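Local atomic coordinates of 3-dehydroshikimate dehydratase (Pseudomonas putida, PDB entry 5HMQ), a protein that catalyses the metal-dependent dehydration of 3-dehydroshikimate to protocatechuate, a common intermediate in the breakdown of quinate and shikimate. Residues C[5-11]-C[238-244]; C[21-26]-C[252-257]; C[29-35]-C[57-63]. All coordinates share one frame; numbering follows the deposited sequence.

Interaction 1: residues C[5-11]-C[238-244]; sequences RSIATVS and LSLEIFN. With MG (magnesium ion), chain K.
Strands 6-8 and 238-240 run side by side in the same direction, 31° apart at an axis distance of 4.4 Å, with S6 N donating to L238 O and A8 N to L240 O. The second bond, 2.9 Å from A8 N to L240 O, is nearly straight. Because the two strands are the first and last of an eight-stranded parallel sheet, their pairing closes the TIM barrel. Beyond A8, segment 5-11 turns into a 3-10 segment, where the S11 side chain joins the backbone bonding: S11 OG accepts the amide of I242 at 2.8 Å from I242 N, the N-H aimed almost straight at the hydroxyl oxygen. V10 O receives N244 N, while the CG2 methyl of V10 sits at the edge of the F243 ring, 3.8 Å from CD1. On the helix-covered side of the sheet, I7 CG1 crosses L240 CB, and L240 goes on to L263 of helix 252-276. E241, just past the strand, starts its side chain away from 5-11; with CG anti to the backbone N (chi1 -172°) and the chain extended, OE1 comes to 2.1 Å from the magnesium ion. E136, D167, Q193 and two waters complete the sphere. The other oxygen, OE2, accepts from one water and from Q63. One carboxylate oxygen thus binds metal while the other is steadied, which implies that barrel closure and catalytic metal site lie together at the C-terminal end of the closing strand.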
loop_
_atom_site.group_PDB
_atom_site.type_symbol
_atom_site.label_atom_id
_atom_site.label_comp_id
_atom_site.label_asym_id
_atom_site.label_seq_id
_atom_site.Cartn_x
_atom_site.Cartn_y
_atom_site.Cartn_z
ATOM N N ARG C 5 5.960 9.776 -25.164
ATOM C CA ARG C 5 5.424 8.936 -24.105
ATOM C C ARG C 5 4.751 9.811 -23.058
ATOM O O ARG C 5 5.385 10.706 -22.491
ATOM C CB ARG C 5 6.533 8.088 -23.481
ATOM C CG ARG C 5 7.214 7.176 -24.483
ATOM C CD ARG C 5 8.263 6.306 -23.828
ATOM N NE ARG C 5 9.055 5.582 -24.818
ATOM C CZ ARG C 5 10.339 5.825 -25.061
ATOM N NH1 ARG C 5 10.975 6.764 -24.374
ATOM N NH2 ARG C 5 10.990 5.125 -25.978
ATOM N N SER C 6 3.475 9.553 -22.797
ATOM C CA SER C 6 2.720 10.339 -21.834
ATOM C C SER C 6 2.013 9.399 -20.862
ATOM O O SER C 6 1.989 8.175 -21.040
ATOM C CB SER C 6 1.704 11.263 -22.538
ATOM O OG SER C 6 0.898 10.544 -23.449
ATOM N N ILE C 7 1.450 9.979 -19.808
ATOM C CA ILE C 7 0.659 9.236 -18.835
ATOM C C ILE C 7 -0.404 10.168 -18.273
ATOM O O ILE C 7 -0.142 11.347 -18.018
ATOM C CB ILE C 7 1.551 8.640 -17.722
ATOM C CG1 ILE C 7 0.697 7.932 -16.658
ATOM C CG2 ILE C 7 2.432 9.708 -17.102
ATOM C CD1 ILE C 7 1.523 7.174 -15.631
ATOM N N ALA C 8 -1.617 9.644 -18.104
ATOM C CA ALA C 8 -2.696 10.443 -17.532
ATOM C C ALA C 8 -2.478 10.639 -16.035
ATOM O O ALA C 8 -2.031 9.729 -15.330
ATOM C CB ALA C 8 -4.051 9.784 -17.786
ATOM N N THR C 9 -2.790 11.843 -15.550
ATOM C CA THR C 9 -2.599 12.142 -14.133
ATOM C C THR C 9 -3.484 11.277 -13.245
ATOM O O THR C 9 -3.154 11.050 -12.076
ATOM C CB THR C 9 -2.865 13.622 -13.857
ATOM O OG1 THR C 9 -4.146 13.985 -14.384
ATOM C CG2 THR C 9 -1.789 14.488 -14.474
ATOM N N VAL C 10 -4.610 10.794 -13.772
ATOM C CA VAL C 10 -5.480 9.918 -12.996
ATOM C C VAL C 10 -4.796 8.595 -12.661
ATOM O O VAL C 10 -5.260 7.866 -11.779
ATOM C CB VAL C 10 -6.810 9.693 -13.751
ATOM C CG1 VAL C 10 -6.624 8.712 -14.898
ATOM C CG2 VAL C 10 -7.908 9.236 -12.795
ATOM N N SER C 11 -3.690 8.272 -13.336
ATOM C CA SER C 11 -2.946 7.047 -13.062
ATOM C C SER C 11 -2.102 7.129 -11.798
ATOM O O SER C 11 -1.554 6.107 -11.373
ATOM C CB SER C 11 -2.044 6.698 -14.252
ATOM O OG SER C 11 -2.785 6.645 -15.459
ATOM N N LEU C 238 2.077 7.890 -27.251
ATOM C CA LEU C 238 1.789 6.586 -26.654
ATOM C C LEU C 238 1.661 6.775 -25.149
ATOM O O LEU C 238 2.641 7.124 -24.485
ATOM C CB LEU C 238 2.884 5.571 -26.973
ATOM C CG LEU C 238 2.683 4.182 -26.369
ATOM C CD1 LEU C 238 1.539 3.436 -27.040
ATOM C CD2 LEU C 238 3.977 3.386 -26.408
ATOM N N SER C 239 0.469 6.524 -24.607
ATOM C CA SER C 239 0.152 6.966 -23.257
ATOM C C SER C 239 -0.350 5.806 -22.403
ATOM O O SER C 239 -0.529 4.675 -22.869
ATOM C CB SER C 239 -0.885 8.091 -23.272
ATOM O OG SER C 239 -0.978 8.706 -21.997
ATOM N N LEU C 240 -0.578 6.121 -21.129
ATOM C CA LEU C 240 -1.022 5.176 -20.112
ATOM C C LEU C 240 -2.201 5.787 -19.372
ATOM O O LEU C 240 -2.143 6.954 -18.973
ATOM C CB LEU C 240 0.099 4.860 -19.121
ATOM C CG LEU C 240 1.359 4.210 -19.683
ATOM C CD1 LEU C 240 2.479 4.315 -18.674
ATOM C CD2 LEU C 240 1.090 2.768 -20.038
ATOM N N GLU C 241 -3.258 5.004 -19.167
ATOM C CA GLU C 241 -4.428 5.477 -18.423
ATOM C C GLU C 241 -4.843 4.383 -17.443
ATOM O O GLU C 241 -5.453 3.383 -17.836
ATOM C CB GLU C 241 -5.580 5.864 -19.344
ATOM C CG GLU C 241 -6.724 6.547 -18.597
ATOM C CD GLU C 241 -7.973 6.708 -19.435
ATOM O OE1 GLU C 241 -8.240 5.835 -20.288
ATOM O OE2 GLU C 241 -8.697 7.707 -19.235
ATOM N N ILE C 242 -4.511 4.588 -16.170
ATOM C CA ILE C 242 -4.970 3.757 -15.068
ATOM C C ILE C 242 -5.815 4.634 -14.159
ATOM O O ILE C 242 -5.599 5.846 -14.075
ATOM C CB ILE C 242 -3.764 3.173 -14.294
ATOM C CG1 ILE C 242 -2.865 2.375 -15.230
ATOM C CG2 ILE C 242 -4.208 2.324 -13.104
ATOM C CD1 ILE C 242 -3.597 1.377 -16.065
ATOM N N PHE C 243 -6.789 4.028 -13.486
ATOM C CA PHE C 243 -7.665 4.775 -12.590
ATOM C C PHE C 243 -7.322 4.359 -11.165
ATOM O O PHE C 243 -7.809 3.338 -10.671
ATOM C CB PHE C 243 -9.133 4.531 -12.924
ATOM C CG PHE C 243 -9.523 4.997 -14.299
ATOM C CD1 PHE C 243 -9.624 6.351 -14.584
ATOM C CD2 PHE C 243 -9.790 4.083 -15.306
ATOM C CE1 PHE C 243 -9.977 6.786 -15.850
ATOM C CE2 PHE C 243 -10.149 4.510 -16.575
ATOM C CZ PHE C 243 -10.241 5.864 -16.848
ATOM N N ASN C 244 -6.475 5.145 -10.512
ATOM C CA ASN C 244 -6.183 4.990 -9.097
ATOM C C ASN C 244 -6.956 6.023 -8.279
ATOM O O ASN C 244 -7.721 6.833 -8.809
ATOM C CB ASN C 244 -4.673 5.072 -8.865
ATOM C CG ASN C 244 -4.000 3.715 -8.987
ATOM O OD1 ASN C 244 -4.668 2.700 -9.192
ATOM N ND2 ASN C 244 -2.676 3.694 -8.888
HETATM MG MG MG K . -9.446 5.777 -21.983
HETATM O O HOH W 1 -9.887 7.725 -21.628
HETATM O O HOH W 2 -11.032 5.332 -20.886
#

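Interaction 2: residues C[21-26]-C[252-257]; sequences EAIAAA and TRQNAA
The R253 side chain folds back over helix 16-25, its guanidinium laid with one face over A25 CB, with E21 O farther below it. This is a helix-helix contact on the outside of a TIM barrel, between the helix that follows the first strand and the one that follows the last, so it repeats in the outer layer the closure made by the strands within. The local axes cross at -40° and pass 8.4 Å apart, a close approach made possible by alanines on both sides. A22 points at the second helix and meets it with its single methyl, CB lying 3.6 Å from T252 CG2. The methyl of A256 fits between A22 O, at 3.5 Å from A256 CB, and A26 CB, four residues further along. A26 in turn rests its methyl on the A256 carbonyl. No hydrogen bond spans the pair; T252 OG1 bonds instead to the backbone oxygen of S13. R253 reaches over the helix because its chain bends at chi2 (-116°), bringing NH1 to 3.6 Å from A25 CB. E18 of the second subunit also packs on this arginine, which places the outer rim of the contact near the dimer interface. The charge of E21 lies close without forming a salt bridge: E21 OE1 stays 4.0 Å from R253 NH2, the carboxylate and guanidinium planes standing 84° apart.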
loop_
_atom_site.group_PDB
_atom_site.type_symbol
_atom_site.label_atom_id
_atom_site.label_comp_id
_atom_site.label_asym_id
_atom_site.label_seq_id
_atom_site.Cartn_x
_atom_site.Cartn_y
_atom_site.Cartn_z
ATOM N N GLU C 21 5.818 16.536 -11.322
ATOM C CA GLU C 21 7.243 16.334 -11.071
ATOM C C GLU C 21 7.625 14.867 -11.184
ATOM O O GLU C 21 8.666 14.541 -11.762
ATOM C CB GLU C 21 7.647 16.897 -9.707
ATOM C CG GLU C 21 7.624 18.414 -9.667
ATOM C CD GLU C 21 7.815 18.956 -8.252
ATOM O OE1 GLU C 21 8.120 18.154 -7.348
ATOM O OE2 GLU C 21 7.723 20.177 -8.069
ATOM N N ALA C 22 6.800 13.969 -10.647
ATOM C CA ALA C 22 7.086 12.541 -10.774
ATOM C C ALA C 22 7.056 12.096 -12.235
ATOM O O ALA C 22 7.895 11.296 -12.669
ATOM C CB ALA C 22 6.091 11.729 -9.942
ATOM N N ILE C 23 6.089 12.600 -13.005
ATOM C CA ILE C 23 5.987 12.235 -14.417
ATOM C C ILE C 23 7.244 12.661 -15.168
ATOM O O ILE C 23 7.810 11.892 -15.954
ATOM C CB ILE C 23 4.721 12.856 -15.034
ATOM C CG1 ILE C 23 3.467 12.182 -14.474
ATOM C CG2 ILE C 23 4.750 12.746 -16.546
ATOM C CD1 ILE C 23 2.182 12.914 -14.792
ATOM N N ALA C 24 7.710 13.887 -14.921
ATOM C CA ALA C 24 8.929 14.361 -15.571
ATOM C C ALA C 24 10.152 13.593 -15.085
ATOM O O ALA C 24 11.010 13.210 -15.890
ATOM C CB ALA C 24 9.106 15.861 -15.336
ATOM N N ALA C 25 10.255 13.370 -13.770
ATOM C CA ALA C 25 11.413 12.669 -13.220
ATOM C C ALA C 25 11.522 11.246 -13.754
ATOM O O ALA C 25 12.629 10.709 -13.864
ATOM C CB ALA C 25 11.344 12.659 -11.694
ATOM N N ALA C 26 10.393 10.617 -14.080
ATOM C CA ALA C 26 10.408 9.259 -14.606
ATOM C C ALA C 26 10.848 9.191 -16.063
ATOM O O ALA C 26 11.112 8.091 -16.562
ATOM C CB ALA C 26 9.024 8.622 -14.456
ATOM N N THR C 252 3.713 7.937 -5.703
ATOM C CA THR C 252 3.680 8.698 -6.949
ATOM C C THR C 252 4.901 8.408 -7.816
ATOM O O THR C 252 4.776 8.142 -9.018
ATOM C CB THR C 252 3.585 10.191 -6.636
ATOM O OG1 THR C 252 2.563 10.406 -5.654
ATOM C CG2 THR C 252 3.233 10.973 -7.890
ATOM N N ARG C 253 6.095 8.465 -7.223
ATOM C CA ARG C 253 7.319 8.360 -8.011
ATOM C C ARG C 253 7.516 6.954 -8.563
ATOM O O ARG C 253 7.861 6.788 -9.739
ATOM C CB ARG C 253 8.519 8.784 -7.166
ATOM C CG ARG C 253 8.497 10.257 -6.795
ATOM C CD ARG C 253 9.672 11.003 -7.406
ATOM N NE ARG C 253 9.458 12.446 -7.387
ATOM C CZ ARG C 253 10.382 13.344 -7.709
ATOM N NH1 ARG C 253 11.597 12.951 -8.070
ATOM N NH2 ARG C 253 10.092 14.638 -7.665
ATOM N N GLN C 254 7.305 5.927 -7.735
ATOM C CA GLN C 254 7.497 4.561 -8.211
ATOM C C GLN C 254 6.431 4.171 -9.225
ATOM O O GLN C 254 6.714 3.420 -10.166
ATOM C CB GLN C 254 7.519 3.581 -7.038
ATOM C CG GLN C 254 8.926 3.149 -6.648
ATOM C CD GLN C 254 9.643 2.427 -7.777
ATOM O OE1 GLN C 254 9.041 1.635 -8.505
ATOM N NE2 GLN C 254 10.931 2.711 -7.940
ATOM N N ASN C 255 5.199 4.655 -9.046
ATOM C CA ASN C 255 4.177 4.410 -10.059
ATOM C C ASN C 255 4.566 5.045 -11.387
ATOM O O ASN C 255 4.391 4.436 -12.450
ATOM C CB ASN C 255 2.819 4.930 -9.588
ATOM C CG ASN C 255 2.134 3.987 -8.617
ATOM O OD1 ASN C 255 2.566 2.851 -8.427
ATOM N ND2 ASN C 255 1.046 4.449 -8.012
ATOM N N ALA C 256 5.092 6.272 -11.347
ATOM C CA ALA C 256 5.521 6.930 -12.578
ATOM C C ALA C 256 6.685 6.188 -13.219
ATOM O O ALA C 256 6.721 6.012 -14.443
ATOM C CB ALA C 256 5.903 8.383 -12.292
ATOM N N ALA C 257 7.645 5.739 -12.406
ATOM C CA ALA C 257 8.773 4.984 -12.943
ATOM C C ALA C 257 8.314 3.655 -13.529
ATOM O O ALA C 257 8.762 3.261 -14.614
ATOM C CB ALA C 257 9.823 4.760 -11.854
#

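Interaction 3: residues C[29-35]-C[57-63]; sequences DGVEIFE and IAITLFQ
E32 and Q63 meet on the inward face of two neighbouring parallel strands of the TIM barrel, 30-34 and 58-63, joined by a beta-alpha-beta crossover through helices 35-40 and 45-55. The buried middle is well packed on both faces. Inside, Q63 NE2 donates to E32 OE1 at 2.9 Å, while L61 CD2 lies alongside the same carboxylate. That oxygen also accepts from Q193, and OE2 makes a very short, doubtful contact with S239; Q63 thereby links E32 to the metal ligand E241. Backbone bonds continue the pairing, I33 N to L61 O at 2.9 Å being one of them. On the outward, mainly apolar face, I33 CG1 crosses I59 CG2 at 3.7 Å, and V31 CG1 meets I57 CD1, just before the second strand, at 4.0 Å. The ends are partly exposed by contrast, with D29 and A58 at one, F34 and E35 at the other. Just past the first strand, E35 CG and CD reach F62 CZ at the ring's end, with OE2 in the ring plane at the edge and paired with K86. F34 turns the edge of its ring to the Q63 amide, the two planes 84° apart, with CD1 3.6 Å from Q63 OE1.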
loop_
_atom_site.group_PDB
_atom_site.type_symbol
_atom_site.label_atom_id
_atom_site.label_comp_id
_atom_site.label_asym_id
_atom_site.label_seq_id
_atom_site.Cartn_x
_atom_site.Cartn_y
_atom_site.Cartn_z
ATOM N N ASP C 29 7.596 12.188 -21.753
ATOM C CA ASP C 29 7.601 13.382 -22.586
ATOM C C ASP C 29 6.351 14.227 -22.395
ATOM O O ASP C 29 6.414 15.455 -22.529
ATOM C CB ASP C 29 7.724 13.001 -24.066
ATOM C CG ASP C 29 8.913 12.103 -24.341
ATOM O OD1 ASP C 29 10.060 12.595 -24.297
ATOM O OD2 ASP C 29 8.698 10.901 -24.607
ATOM N N GLY C 30 5.217 13.600 -22.074
ATOM C CA GLY C 30 3.948 14.294 -22.024
ATOM C C GLY C 30 3.086 13.815 -20.873
ATOM O O GLY C 30 3.450 12.896 -20.136
ATOM N N VAL C 31 1.937 14.471 -20.725
ATOM C CA VAL C 31 0.994 14.156 -19.658
ATOM C C VAL C 31 -0.413 14.463 -20.147
ATOM O O VAL C 31 -0.647 15.477 -20.812
ATOM C CB VAL C 31 1.326 14.935 -18.366
ATOM C CG1 VAL C 31 1.477 16.422 -18.656
ATOM C CG2 VAL C 31 0.259 14.707 -17.317
ATOM N N GLU C 32 -1.353 13.573 -19.828
ATOM C CA GLU C 32 -2.770 13.867 -19.986
ATOM C C GLU C 32 -3.264 14.520 -18.702
ATOM O O GLU C 32 -3.118 13.949 -17.615
ATOM C CB GLU C 32 -3.593 12.612 -20.283
ATOM C CG GLU C 32 -2.891 11.504 -21.044
ATOM C CD GLU C 32 -3.785 10.278 -21.220
ATOM O OE1 GLU C 32 -5.015 10.401 -21.021
ATOM O OE2 GLU C 32 -3.265 9.193 -21.552
ATOM N N ILE C 33 -3.822 15.722 -18.821
ATOM C CA ILE C 33 -4.385 16.418 -17.670
ATOM C C ILE C 33 -5.809 15.914 -17.462
ATOM O O ILE C 33 -6.699 16.179 -18.273
ATOM C CB ILE C 33 -4.349 17.939 -17.851
ATOM C CG1 ILE C 33 -2.905 18.437 -17.836
ATOM C CG2 ILE C 33 -5.149 18.621 -16.755
ATOM C CD1 ILE C 33 -2.238 18.343 -16.479
ATOM N N PHE C 34 -6.019 15.169 -16.382
ATOM C CA PHE C 34 -7.354 14.747 -15.985
ATOM C C PHE C 34 -8.060 15.930 -15.338
ATOM O O PHE C 34 -7.509 16.565 -14.434
ATOM C CB PHE C 34 -7.257 13.562 -15.020
ATOM C CG PHE C 34 -8.559 12.846 -14.780
ATOM C CD1 PHE C 34 -9.157 12.107 -15.786
ATOM C CD2 PHE C 34 -9.166 12.884 -13.533
ATOM C CE1 PHE C 34 -10.348 11.436 -15.563
ATOM C CE2 PHE C 34 -10.356 12.216 -13.300
ATOM C CZ PHE C 34 -10.948 11.490 -14.317
ATOM N N GLU C 35 -9.263 16.250 -15.823
ATOM C CA GLU C 35 -9.911 17.498 -15.424
ATOM C C GLU C 35 -10.128 17.568 -13.918
ATOM O O GLU C 35 -9.997 18.642 -13.316
ATOM C CB GLU C 35 -11.248 17.666 -16.147
ATOM C CG GLU C 35 -11.931 18.982 -15.803
ATOM C CD GLU C 35 -13.169 19.245 -16.629
ATOM O OE1 GLU C 35 -13.788 18.270 -17.103
ATOM O OE2 GLU C 35 -13.525 20.432 -16.796
ATOM N N ILE C 57 7.965 18.815 -19.894
ATOM C CA ILE C 57 6.978 17.872 -20.399
ATOM C C ILE C 57 5.849 18.658 -21.048
ATOM O O ILE C 57 5.505 19.764 -20.619
ATOM C CB ILE C 57 6.435 16.935 -19.297
ATOM C CG1 ILE C 57 5.775 17.742 -18.175
ATOM C CG2 ILE C 57 7.545 16.047 -18.753
ATOM C CD1 ILE C 57 5.105 16.885 -17.119
ATOM N N ALA C 58 5.277 18.079 -22.099
ATOM C CA ALA C 58 4.165 18.687 -22.810
ATOM C C ALA C 58 2.839 18.170 -22.266
ATOM O O ALA C 58 2.760 17.074 -21.707
ATOM C CB ALA C 58 4.259 18.402 -24.309
ATOM N N ILE C 59 1.798 18.984 -22.407
ATOM C CA ILE C 59 0.436 18.556 -22.105
ATOM C C ILE C 59 -0.150 18.028 -23.409
ATOM O O ILE C 59 -0.549 18.798 -24.284
ATOM C CB ILE C 59 -0.403 19.686 -21.510
ATOM C CG1 ILE C 59 0.214 20.160 -20.193
ATOM C CG2 ILE C 59 -1.835 19.222 -21.285
ATOM C CD1 ILE C 59 -0.554 21.285 -19.527
ATOM N N THR C 60 -0.194 16.704 -23.543
ATOM C CA THR C 60 -0.560 16.067 -24.801
ATOM C C THR C 60 -2.058 15.832 -24.955
ATOM O O THR C 60 -2.503 15.511 -26.064
ATOM C CB THR C 60 0.173 14.729 -24.944
ATOM O OG1 THR C 60 -0.223 13.851 -23.883
ATOM C CG2 THR C 60 1.678 14.933 -24.877
ATOM N N LEU C 61 -2.843 15.988 -23.889
ATOM C CA LEU C 61 -4.273 15.722 -23.963
ATOM C C LEU C 61 -4.968 16.291 -22.737
ATOM O O LEU C 61 -4.419 16.255 -21.633
ATOM C CB LEU C 61 -4.552 14.214 -24.072
ATOM C CG LEU C 61 -6.013 13.771 -24.003
ATOM C CD1 LEU C 61 -6.786 14.218 -25.231
ATOM C CD2 LEU C 61 -6.111 12.264 -23.822
ATOM N N PHE C 62 -6.177 16.807 -22.942
ATOM C CA PHE C 62 -7.080 17.184 -21.865
ATOM C C PHE C 62 -8.284 16.254 -21.913
ATOM O O PHE C 62 -8.838 16.008 -22.989
ATOM C CB PHE C 62 -7.522 18.644 -21.995
ATOM C CG PHE C 62 -8.562 19.054 -20.989
ATOM C CD1 PHE C 62 -8.203 19.342 -19.683
ATOM C CD2 PHE C 62 -9.897 19.142 -21.348
ATOM C CE1 PHE C 62 -9.154 19.718 -18.754
ATOM C CE2 PHE C 62 -10.855 19.515 -20.423
ATOM C CZ PHE C 62 -10.481 19.804 -19.123
ATOM N N GLN C 63 -8.684 15.736 -20.756
ATOM C CA GLN C 63 -9.744 14.731 -20.701
ATOM C C GLN C 63 -10.367 14.658 -19.306
ATOM O O GLN C 63 -9.730 15.036 -18.322
ATOM C CB GLN C 63 -9.192 13.360 -21.115
ATOM C CG GLN C 63 -8.125 12.801 -20.183
ATOM C CD GLN C 63 -8.492 11.443 -19.614
ATOM O OE1 GLN C 63 -9.644 11.196 -19.263
ATOM N NE2 GLN C 63 -7.511 10.551 -19.527
#

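All three contacts belong to the TIM-barrel domain, but to different layers of it. Interactions 1 and 3 are buried strand pairs of one parallel sheet, and strands 6-8 and 30-34 stand next to each other in it; interaction 2 is a partly buried helix pair outside them. Interaction 1 pairs strands 6-8 and 238-240, and interaction 2 the helices that follow them in the chain. I23 ties the layers together, packing on I7 of interaction 1 and V31 of interaction 3. Chemistry follows position: the barrel interior carries carboxylates, amides and hydroxyls around the metal, whereas the helix pair relies on alanine methyls and the R253 side chain, with no hydrogen bond across.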